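Local coordinates for STM4351 (Salmonella enterica, PDB 2Y7I), which binds arginine with high specificity as a periplasmic solute-binding protein, probably to hand it on to a membrane transport system, at residues L127-Q132 / P184-K189; G102-F107 / K111-G116; N144-L149 / G165-N170; V29-D34 / P88-L93. One frame throughout, in Å; residues are numbered along the deposited sequence.

From the N terminus, interaction 4 first closes a loop of 53 residues by joining the start of helix 31-42 to the 88-93 segment, which leads into strand 95-100. Interaction 2 follows in series and closes a short turn between strands 95-100 and 114-118. Interaction 1 then ties the end of helix 122-130 to the loop 184-189, and interaction 3, between helices 142-150 and 161-168, is nested inside the loop it closes. None of the loops cross. Interactions 1 and 2 touch where Leu127 and Gln131 pack on Phe107, and Tyr187 meets Leu93 of interaction 4. Interactions 1, 2 and 3 belong around the mixed sheet that contains strand 95-100, whereas interaction 4 lies nearest the chain centre.

Interaction 1 of 4, residues L127-Q132 / P184-K189; sequences LQDKQQ and PDYYGK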
# COMPACT_ATOMS: atom_id res chain seq x y z
N LEU A 127 -21.51 -17.15 12.43
CA LEU A 127 -22.95 -17.42 12.61
C LEU A 127 -23.21 -18.68 13.41
O LEU A 127 -24.11 -18.71 14.26
CB LEU A 127 -23.69 -17.53 11.28
CG LEU A 127 -24.45 -16.37 10.64
CD1 LEU A 127 -25.73 -16.96 10.00
CD2 LEU A 127 -24.82 -15.21 11.57
N GLN A 128 -22.43 -19.73 13.13
CA GLN A 128 -22.58 -21.01 13.84
C GLN A 128 -22.30 -20.86 15.33
O GLN A 128 -22.97 -21.49 16.15
CB GLN A 128 -21.68 -22.09 13.23
CG GLN A 128 -22.27 -22.68 11.94
CD GLN A 128 -21.33 -23.63 11.20
OE1 GLN A 128 -21.69 -24.16 10.14
NE2 GLN A 128 -20.13 -23.82 11.72
N ASP A 129 -21.31 -20.03 15.67
CA ASP A 129 -20.88 -19.89 17.06
C ASP A 129 -21.68 -18.87 17.83
O ASP A 129 -22.06 -19.12 18.98
CB ASP A 129 -19.42 -19.49 17.13
CG ASP A 129 -18.49 -20.59 16.71
OD1 ASP A 129 -18.95 -21.74 16.54
OD2 ASP A 129 -17.29 -20.31 16.54
N LYS A 130 -21.92 -17.72 17.20
CA LYS A 130 -22.39 -16.53 17.91
C LYS A 130 -23.83 -16.13 17.61
O LYS A 130 -24.37 -15.25 18.26
CB LYS A 130 -21.43 -15.35 17.65
CG LYS A 130 -19.97 -15.61 18.07
CD LYS A 130 -19.87 -15.93 19.54
CE LYS A 130 -18.43 -15.93 20.04
NZ LYS A 130 -18.42 -16.29 21.48
N GLN A 131 -24.45 -16.78 16.63
CA GLN A 131 -25.84 -16.48 16.30
C GLN A 131 -26.64 -17.76 16.10
O GLN A 131 -27.22 -17.99 15.03
CB GLN A 131 -25.93 -15.58 15.06
CG GLN A 131 -25.22 -14.23 15.19
CD GLN A 131 -25.85 -13.30 16.20
OE1 GLN A 131 -27.00 -13.49 16.64
NE2 GLN A 131 -25.12 -12.25 16.56
N GLN A 132 -26.71 -18.56 17.15
CA GLN A 132 -27.25 -19.91 17.05
C GLN A 132 -28.76 -20.02 16.85
O GLN A 132 -29.26 -21.08 16.50
CB GLN A 132 -26.79 -20.76 18.24
CG GLN A 132 -25.27 -20.83 18.32
CD GLN A 132 -24.78 -21.81 19.36
OE1 GLN A 132 -25.54 -22.30 20.18
NE2 GLN A 132 -23.48 -22.11 19.32
N PRO A 184 -13.85 -9.48 17.12
CA PRO A 184 -12.46 -9.68 16.69
C PRO A 184 -11.90 -11.09 16.90
O PRO A 184 -10.78 -11.37 16.48
CB PRO A 184 -11.68 -8.64 17.50
CG PRO A 184 -12.52 -8.40 18.71
CD PRO A 184 -13.94 -8.55 18.26
N ASP A 185 -12.66 -11.97 17.55
CA ASP A 185 -12.34 -13.40 17.56
C ASP A 185 -12.54 -14.01 16.17
O ASP A 185 -12.00 -15.08 15.87
CB ASP A 185 -13.20 -14.15 18.58
CG ASP A 185 -12.79 -13.88 20.01
OD1 ASP A 185 -11.64 -13.45 20.25
OD2 ASP A 185 -13.62 -14.11 20.91
N TYR A 186 -13.31 -13.31 15.32
CA TYR A 186 -13.71 -13.80 14.01
C TYR A 186 -13.27 -12.90 12.85
O TYR A 186 -12.95 -13.39 11.77
CB TYR A 186 -15.24 -14.00 13.97
CG TYR A 186 -15.70 -15.05 14.96
CD1 TYR A 186 -15.96 -14.71 16.29
CD2 TYR A 186 -15.82 -16.39 14.59
CE1 TYR A 186 -16.34 -15.67 17.22
CE2 TYR A 186 -16.22 -17.36 15.51
CZ TYR A 186 -16.47 -16.99 16.83
OH TYR A 186 -16.85 -17.94 17.74
N TYR A 187 -13.24 -11.60 13.10
CA TYR A 187 -13.07 -10.60 12.03
C TYR A 187 -11.93 -9.63 12.31
O TYR A 187 -11.52 -9.47 13.44
CB TYR A 187 -14.38 -9.82 11.85
CG TYR A 187 -15.51 -10.68 11.31
CD1 TYR A 187 -15.45 -11.19 10.02
CD2 TYR A 187 -16.63 -10.98 12.09
CE1 TYR A 187 -16.47 -12.00 9.50
CE2 TYR A 187 -17.65 -11.79 11.60
CZ TYR A 187 -17.57 -12.29 10.29
OH TYR A 187 -18.56 -13.07 9.77
N GLY A 188 -11.42 -8.99 11.26
CA GLY A 188 -10.36 -7.99 11.43
C GLY A 188 -8.96 -8.49 11.14
O GLY A 188 -8.01 -7.71 11.18
N LYS A 189 -8.82 -9.79 10.88
CA LYS A 189 -7.54 -10.33 10.41
C LYS A 189 -7.41 -9.92 8.94
O LYS A 189 -8.38 -9.99 8.18
CB LYS A 189 -7.47 -11.86 10.57
CG LYS A 189 -7.39 -12.35 12.03
CD LYS A 189 -6.07 -11.96 12.69
CE LYS A 189 -5.99 -12.42 14.14
NZ LYS A 189 -4.62 -12.22 14.69
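Asp129, in the last turn of helix 122-130, and Tyr186, in an irregular loop, mark the closest backbone approach, yet their CA atoms stay 9.9 Å apart, and side chains alone bridge the gap. The phenol of Tyr186 reaches to the helix and its OH donates a hydrogen bond to Asp129 OD2 at 2.7 Å. The carboxylate oxygen lies at the ring edge and receives the proton on its anti side, with the two flat groups turned 64° from each other. Lys130, the next residue, flanks the hydroxyl on the CE1 side of the ring, Asp129 on the CE2 side. The lysine chain, bent at chi2 (-60°), lays CE 3.4 Å from Tyr186 OH and CG 3.7 Å from Tyr186 CE1, so methylenes rather than the ammonium border the hydroxyl. Lys130 NZ stands 5.3 Å from Asp185 OD2, too far for a salt bridge, though the opposite charges may attract weakly. Arg125, one turn back, touches Tyr186 and makes a long, weak ion pair with Asp129. Leu127 packs this helix on strands 114-118 and 156-160 of the mixed five-stranded sheet, so the contact joins the helix end to the loop between strands 174-176 and 194-195.

Interaction 2 of 4, residues G102-F107 / K111-G116; sequences GAYHTF and KGKKVG
Tyr104 and Lys113 meet where the phenol end lies against the aliphatic part of the lysine. Tyr104 OH is 3.7 Å from both Lys113 CD and Lys113 CE, and 3.9 Å from Lys113 CG, so three successive methylenes pack against the hydroxyl in van der Waals contact. The two side chains cross at about a right angle. The bend at chi2 (-66°) carries the lysine across the end of the phenol instead of straight off the backbone. The second approach is of main chain: Phe107 O stands 3.7 Å from Lys111 N, a spacing that makes no hydrogen bond, although the CA atoms of these two residues are the nearest pair at 7.0 Å. Both segments belong to the connection from strand 95-100 to strand 114-118, two strands of a mixed five-stranded sheet that are separated in it by strand 156-160. Further out, the hydroxyl of Tyr104 has its polar partner in Glu155, whose backbone also bonds that of Lys114, so the tyrosine and the start of the strand are referred to one residue. The turn itself is held from within by Asp109, which accepts hydrogen bonds from the backbone N of His105 and of Thr106. Glu179 takes the N of Phe107, whose ring turns inward onto Val97 and Ile134. Beyond the turn, backbone bonds from Lys113 and Val115 to Thr135 fix the strand beside its parallel neighbour.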
# COMPACT_ATOMS: atom_id res chain seq x y z
N GLY A 102 -35.48 -3.00 4.67
CA GLY A 102 -36.41 -2.70 5.77
C GLY A 102 -36.98 -3.91 6.50
O GLY A 102 -37.68 -3.74 7.50
N ALA A 103 -36.69 -5.12 6.03
CA ALA A 103 -37.33 -6.32 6.60
C ALA A 103 -36.72 -6.78 7.93
O ALA A 103 -37.43 -7.40 8.76
CB ALA A 103 -37.35 -7.47 5.58
N TYR A 104 -35.44 -6.49 8.13
CA TYR A 104 -34.68 -6.89 9.33
C TYR A 104 -33.72 -5.75 9.68
O TYR A 104 -33.20 -5.07 8.78
CB TYR A 104 -33.92 -8.23 9.12
CG TYR A 104 -34.85 -9.39 8.80
CD1 TYR A 104 -35.52 -10.07 9.83
CD2 TYR A 104 -35.08 -9.78 7.48
CE1 TYR A 104 -36.41 -11.12 9.53
CE2 TYR A 104 -35.95 -10.82 7.18
CZ TYR A 104 -36.61 -11.48 8.22
OH TYR A 104 -37.49 -12.50 7.93
N HIS A 105 -33.51 -5.54 10.98
CA HIS A 105 -32.55 -4.56 11.46
C HIS A 105 -31.39 -5.23 12.19
O HIS A 105 -30.24 -4.78 12.11
CB HIS A 105 -33.22 -3.56 12.41
CG HIS A 105 -34.14 -2.59 11.73
ND1 HIS A 105 -33.80 -1.27 11.54
CD2 HIS A 105 -35.38 -2.74 11.21
CE1 HIS A 105 -34.80 -0.65 10.92
NE2 HIS A 105 -35.76 -1.52 10.71
N THR A 106 -31.69 -6.29 12.93
CA THR A 106 -30.71 -6.91 13.83
C THR A 106 -30.67 -8.41 13.67
O THR A 106 -31.62 -9.04 13.14
CB THR A 106 -31.03 -6.61 15.32
OG1 THR A 106 -32.22 -7.31 15.70
CG2 THR A 106 -31.21 -5.13 15.60
N PHE A 107 -29.60 -9.01 14.18
CA PHE A 107 -29.51 -10.47 14.27
C PHE A 107 -30.67 -11.08 15.06
O PHE A 107 -31.19 -12.14 14.68
CB PHE A 107 -28.17 -10.91 14.84
CG PHE A 107 -27.02 -10.81 13.85
CD1 PHE A 107 -26.98 -11.65 12.73
CD2 PHE A 107 -26.00 -9.89 14.04
CE1 PHE A 107 -25.94 -11.56 11.82
CE2 PHE A 107 -24.95 -9.79 13.12
CZ PHE A 107 -24.92 -10.63 12.01
N LYS A 111 -34.16 -14.25 14.19
CA LYS A 111 -34.40 -15.47 14.98
C LYS A 111 -35.30 -16.45 14.20
O LYS A 111 -36.39 -16.09 13.75
CB LYS A 111 -35.03 -15.11 16.34
CG LYS A 111 -35.03 -16.27 17.35
CD LYS A 111 -35.89 -15.95 18.58
CE LYS A 111 -36.09 -17.20 19.43
NZ LYS A 111 -37.09 -16.98 20.52
N GLY A 112 -34.83 -17.69 14.04
CA GLY A 112 -35.62 -18.74 13.38
C GLY A 112 -35.62 -18.66 11.86
O GLY A 112 -36.34 -19.39 11.19
N LYS A 113 -34.80 -17.78 11.30
CA LYS A 113 -34.81 -17.54 9.86
C LYS A 113 -33.57 -18.13 9.21
O LYS A 113 -32.61 -18.50 9.90
CB LYS A 113 -34.94 -16.04 9.55
CG LYS A 113 -36.15 -15.33 10.21
CD LYS A 113 -37.50 -15.82 9.67
CE LYS A 113 -38.65 -15.08 10.34
NZ LYS A 113 -39.96 -15.63 9.92
N LYS A 114 -33.61 -18.23 7.89
CA LYS A 114 -32.52 -18.82 7.11
C LYS A 114 -31.62 -17.74 6.54
O LYS A 114 -32.09 -16.83 5.86
CB LYS A 114 -33.08 -19.70 5.97
CG LYS A 114 -33.75 -20.98 6.45
CD LYS A 114 -34.33 -21.78 5.27
CE LYS A 114 -34.72 -23.17 5.72
NZ LYS A 114 -35.13 -24.06 4.58
N VAL A 115 -30.33 -17.86 6.82
CA VAL A 115 -29.34 -16.95 6.27
C VAL A 115 -28.26 -17.73 5.51
O VAL A 115 -27.63 -18.64 6.06
CB VAL A 115 -28.73 -16.03 7.36
CG1 VAL A 115 -27.60 -15.18 6.78
CG2 VAL A 115 -29.79 -15.13 7.94
N GLY A 116 -28.08 -17.39 4.24
CA GLY A 116 -27.11 -18.07 3.39
C GLY A 116 -25.72 -17.50 3.56
O GLY A 116 -25.54 -16.30 3.81

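Interaction 3 of 4, residues N144-L149 / G165-N170; sequences NAFTDL and GKWLKN
Phe146 and Trp167 lie face to face, the phenyl ring stacked on the five-membered ring of the indole with centroids 3.5 Å apart and planes only 7° from parallel. The side chains come from two helices and run antiparallel, so that Trp167 CB comes beside Phe146 CZ and Phe146 CB beside the indole NE1-CE2 bond. Trp167 NE1 is 3.3 Å from Phe146 CG, while Trp167 CB lies over the phenyl face, 4.1 Å from the Phe146 ring centroid, in a CH-pi contact. The indole gets there because its CG is anti to the backbone N (chi1 -178°), which extends it across the gap between the helices. Those helices, 142-150 and 161-168, flank strand 156-160 in the chain. The first is the crossover of a beta-alpha-beta unit that runs from strand 135-139 to strand 156-160, with strand 114-118 between them in the sheet. Leu149, one turn after Phe146, adds CD2 at 3.9 Å from Trp167 CH2, oblique to the benzo ring. Beneath the aromatic pair, Phe146, Leu149 and Trp167 all rest on Val98 of strand 95-100. Tyr174 of strand 174-176 meets the indole edge-to-face, and Val157 packs against both Phe146 and Leu149.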
# COMPACT_ATOMS: atom_id res chain seq x y z
N ASN A 144 -25.13 -18.66 -5.82
CA ASN A 144 -26.30 -19.49 -5.53
C ASN A 144 -27.08 -18.98 -4.32
O ASN A 144 -28.30 -19.11 -4.25
CB ASN A 144 -25.87 -20.93 -5.28
CG ASN A 144 -25.16 -21.54 -6.48
OD1 ASN A 144 -24.01 -21.94 -6.39
ND2 ASN A 144 -25.86 -21.60 -7.61
N ALA A 145 -26.35 -18.44 -3.35
CA ALA A 145 -26.94 -17.85 -2.14
C ALA A 145 -27.83 -16.67 -2.51
O ALA A 145 -29.00 -16.60 -2.10
CB ALA A 145 -25.84 -17.42 -1.16
N PHE A 146 -27.30 -15.75 -3.31
CA PHE A 146 -28.08 -14.60 -3.80
C PHE A 146 -29.32 -15.01 -4.59
O PHE A 146 -30.41 -14.44 -4.40
CB PHE A 146 -27.20 -13.66 -4.64
CG PHE A 146 -26.18 -12.89 -3.84
CD1 PHE A 146 -26.56 -12.21 -2.68
CD2 PHE A 146 -24.85 -12.85 -4.24
CE1 PHE A 146 -25.63 -11.51 -1.93
CE2 PHE A 146 -23.91 -12.15 -3.50
CZ PHE A 146 -24.30 -11.48 -2.34
N THR A 147 -29.18 -16.00 -5.46
CA THR A 147 -30.32 -16.54 -6.20
C THR A 147 -31.40 -17.01 -5.23
O THR A 147 -32.59 -16.72 -5.42
CB THR A 147 -29.89 -17.70 -7.14
OG1 THR A 147 -28.91 -17.21 -8.05
CG2 THR A 147 -31.08 -18.23 -7.92
N ASP A 148 -30.99 -17.75 -4.21
CA ASP A 148 -31.92 -18.26 -3.20
C ASP A 148 -32.54 -17.18 -2.34
O ASP A 148 -33.68 -17.32 -1.90
CB ASP A 148 -31.23 -19.31 -2.33
CG ASP A 148 -31.27 -20.70 -2.96
OD1 ASP A 148 -31.64 -20.83 -4.15
OD2 ASP A 148 -30.94 -21.68 -2.26
N LEU A 149 -31.80 -16.09 -2.11
CA LEU A 149 -32.37 -14.92 -1.43
C LEU A 149 -33.48 -14.30 -2.28
O LEU A 149 -34.57 -14.00 -1.78
CB LEU A 149 -31.27 -13.89 -1.13
CG LEU A 149 -31.68 -12.54 -0.52
CD1 LEU A 149 -32.32 -12.69 0.87
CD2 LEU A 149 -30.50 -11.60 -0.46
N GLY A 165 -22.09 -5.15 -0.84
CA GLY A 165 -22.27 -3.81 -1.41
C GLY A 165 -22.27 -3.85 -2.92
O GLY A 165 -23.11 -3.21 -3.57
N LYS A 166 -21.34 -4.61 -3.49
CA LYS A 166 -21.26 -4.75 -4.94
C LYS A 166 -22.54 -5.36 -5.52
O LYS A 166 -23.10 -4.86 -6.50
CB LYS A 166 -20.01 -5.54 -5.34
CG LYS A 166 -19.90 -5.89 -6.81
CD LYS A 166 -19.22 -4.77 -7.60
CE LYS A 166 -18.48 -5.35 -8.81
NZ LYS A 166 -19.42 -5.65 -9.93
N TRP A 167 -23.01 -6.45 -4.92
CA TRP A 167 -24.23 -7.13 -5.36
C TRP A 167 -25.42 -6.18 -5.32
O TRP A 167 -26.29 -6.21 -6.21
CB TRP A 167 -24.49 -8.37 -4.49
CG TRP A 167 -25.71 -9.17 -4.91
CD1 TRP A 167 -25.80 -10.05 -5.95
CD2 TRP A 167 -27.01 -9.12 -4.31
NE1 TRP A 167 -27.08 -10.56 -6.04
CE2 TRP A 167 -27.84 -10.01 -5.03
CE3 TRP A 167 -27.56 -8.41 -3.22
CZ2 TRP A 167 -29.19 -10.22 -4.71
CZ3 TRP A 167 -28.90 -8.62 -2.90
CH2 TRP A 167 -29.70 -9.52 -3.64
N LEU A 168 -25.45 -5.33 -4.29
CA LEU A 168 -26.57 -4.41 -4.07
C LEU A 168 -26.75 -3.39 -5.18
O LEU A 168 -27.86 -2.91 -5.40
CB LEU A 168 -26.41 -3.67 -2.74
CG LEU A 168 -26.88 -4.44 -1.51
CD1 LEU A 168 -26.65 -3.61 -0.27
CD2 LEU A 168 -28.37 -4.82 -1.65
N LYS A 169 -25.66 -3.07 -5.87
CA LYS A 169 -25.72 -2.13 -6.99
C LYS A 169 -26.80 -2.52 -8.01
O LYS A 169 -27.43 -1.64 -8.61
CB LYS A 169 -24.34 -1.97 -7.64
CG LYS A 169 -23.39 -1.08 -6.82
CD LYS A 169 -21.95 -1.11 -7.34
CE LYS A 169 -21.19 0.13 -6.85
NZ LYS A 169 -19.71 -0.09 -6.76
N ASN A 170 -27.04 -3.82 -8.17
CA ASN A 170 -28.06 -4.30 -9.13
C ASN A 170 -29.31 -4.89 -8.48
O ASN A 170 -30.12 -5.54 -9.15
CB ASN A 170 -27.44 -5.32 -10.09
CG ASN A 170 -26.28 -4.75 -10.85
OD1 ASN A 170 -25.13 -5.10 -10.59
ND2 ASN A 170 -26.56 -3.86 -11.78

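Interaction 4 of 4, residues V29-D34 / P88-L93; sequences VGFDID and PYYEGL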
# COMPACT_ATOMS: atom_id res chain seq x y z
N VAL A 29 -11.29 -11.78 -12.99
CA VAL A 29 -10.93 -10.38 -12.79
C VAL A 29 -11.23 -9.96 -11.36
O VAL A 29 -11.93 -10.66 -10.63
CB VAL A 29 -11.70 -9.43 -13.79
CG1 VAL A 29 -11.28 -9.66 -15.23
CG2 VAL A 29 -13.22 -9.59 -13.64
N GLY A 30 -10.70 -8.82 -10.94
CA GLY A 30 -10.99 -8.33 -9.61
C GLY A 30 -9.78 -7.75 -8.89
O GLY A 30 -8.66 -7.76 -9.42
N PHE A 31 -10.02 -7.26 -7.68
CA PHE A 31 -8.96 -6.70 -6.87
C PHE A 31 -7.83 -7.70 -6.64
O PHE A 31 -6.66 -7.39 -6.88
CB PHE A 31 -9.50 -6.20 -5.53
CG PHE A 31 -8.44 -5.64 -4.63
CD1 PHE A 31 -7.89 -4.38 -4.87
CD2 PHE A 31 -8.00 -6.36 -3.52
CE1 PHE A 31 -6.91 -3.85 -4.02
CE2 PHE A 31 -7.03 -5.83 -2.66
CZ PHE A 31 -6.49 -4.58 -2.92
N ASP A 32 -8.20 -8.92 -6.22
CA ASP A 32 -7.18 -9.95 -5.92
C ASP A 32 -6.38 -10.34 -7.15
O ASP A 32 -5.20 -10.67 -7.03
CB ASP A 32 -7.82 -11.22 -5.35
CG ASP A 32 -8.17 -11.10 -3.89
OD1 ASP A 32 -7.76 -10.13 -3.22
OD2 ASP A 32 -8.86 -12.02 -3.40
N ILE A 33 -7.03 -10.34 -8.31
CA ILE A 33 -6.36 -10.69 -9.56
C ILE A 33 -5.33 -9.62 -9.93
O ILE A 33 -4.23 -9.94 -10.37
CB ILE A 33 -7.36 -10.88 -10.73
CG1 ILE A 33 -8.52 -11.83 -10.34
CG2 ILE A 33 -6.64 -11.34 -12.01
CD1 ILE A 33 -8.09 -13.18 -9.72
N ASP A 34 -5.69 -8.36 -9.74
CA ASP A 34 -4.76 -7.24 -10.00
C ASP A 34 -3.56 -7.29 -9.07
O ASP A 34 -2.42 -7.10 -9.50
CB ASP A 34 -5.48 -5.89 -9.89
CG ASP A 34 -6.34 -5.60 -11.12
OD1 ASP A 34 -6.41 -6.47 -12.01
OD2 ASP A 34 -6.95 -4.53 -11.19
N PRO A 88 -0.29 -9.04 5.48
CA PRO A 88 -1.59 -8.63 4.96
C PRO A 88 -1.41 -7.80 3.69
O PRO A 88 -0.48 -7.00 3.61
CB PRO A 88 -2.17 -7.77 6.09
CG PRO A 88 -0.99 -7.34 6.90
CD PRO A 88 -0.02 -8.48 6.81
N TYR A 89 -2.27 -8.01 2.70
CA TYR A 89 -2.24 -7.13 1.52
C TYR A 89 -3.41 -6.15 1.53
O TYR A 89 -3.37 -5.14 0.85
CB TYR A 89 -2.12 -7.90 0.19
CG TYR A 89 -3.32 -8.75 -0.16
CD1 TYR A 89 -4.39 -8.22 -0.90
CD2 TYR A 89 -3.39 -10.08 0.23
CE1 TYR A 89 -5.50 -9.00 -1.22
CE2 TYR A 89 -4.51 -10.87 -0.08
CZ TYR A 89 -5.55 -10.32 -0.80
OH TYR A 89 -6.65 -11.11 -1.10
N TYR A 90 -4.44 -6.44 2.33
CA TYR A 90 -5.61 -5.57 2.46
C TYR A 90 -6.28 -5.90 3.79
O TYR A 90 -6.08 -6.99 4.32
CB TYR A 90 -6.59 -5.78 1.30
CG TYR A 90 -7.67 -4.73 1.21
CD1 TYR A 90 -7.37 -3.41 0.85
CD2 TYR A 90 -9.00 -5.05 1.48
CE1 TYR A 90 -8.38 -2.44 0.76
CE2 TYR A 90 -10.01 -4.10 1.39
CZ TYR A 90 -9.69 -2.80 1.03
OH TYR A 90 -10.69 -1.87 0.96
N GLU A 91 -7.06 -4.97 4.33
CA GLU A 91 -7.62 -5.16 5.67
C GLU A 91 -8.81 -6.10 5.67
O GLU A 91 -9.58 -6.11 4.71
CB GLU A 91 -8.05 -3.83 6.28
CG GLU A 91 -6.92 -3.07 6.92
CD GLU A 91 -7.36 -1.78 7.55
OE1 GLU A 91 -8.58 -1.47 7.50
OE2 GLU A 91 -6.50 -1.06 8.10
N GLY A 92 -8.94 -6.88 6.73
CA GLY A 92 -10.15 -7.64 6.97
C GLY A 92 -11.19 -6.69 7.52
O GLY A 92 -10.90 -5.93 8.45
N LEU A 93 -12.38 -6.69 6.95
CA LEU A 93 -13.40 -5.74 7.38
C LEU A 93 -14.63 -6.42 7.99
O LEU A 93 -14.67 -7.65 8.16
CB LEU A 93 -13.79 -4.77 6.25
CG LEU A 93 -12.94 -3.54 5.91
CD1 LEU A 93 -12.27 -2.91 7.15
CD2 LEU A 93 -11.91 -3.87 4.84
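Tyr89 reaches Asp32 by an uncommon torsion: its CG lies between the backbone N and the carbonyl carbon (chi1 67°), which swings the phenol toward the start of helix 31-42. Phe31, with CG anti to its own N, extends from that helix to meet it. Tyr89 OH donates a short hydrogen bond of 2.6 Å to Asp32 OD1, and the tyrosine hydroxyl stands above the carboxylate, 47° out of its plane. Asp32 OD2 does not share this bond but accepts one from the backbone N of Gly72, so both carboxylate oxygens of this buried acid are engaged. Glu20 lies close to the same oxygen, and the proximity of like charges probably favours a proton on one of the two acids. Phe31 CE2 sits at the edge of the tyrosine ring, 3.8 Å from Tyr89 CE1, and also touches the base of the next residue, 4.0 Å from Tyr90 CB. The Phe31 and Tyr90 rings meet obliquely, with planes at 58°, and Phe227 of helix 217-227 joins them, stacked on Tyr90 and edge-to-face to Phe31. The side chain of Asp32 lies about 6 Å from the bound arginine, and the 88-93 segment leads into strand 95-100, a layout consistent with the binding cleft and interlobe connection of two-lobed periplasmic solute-binding proteins.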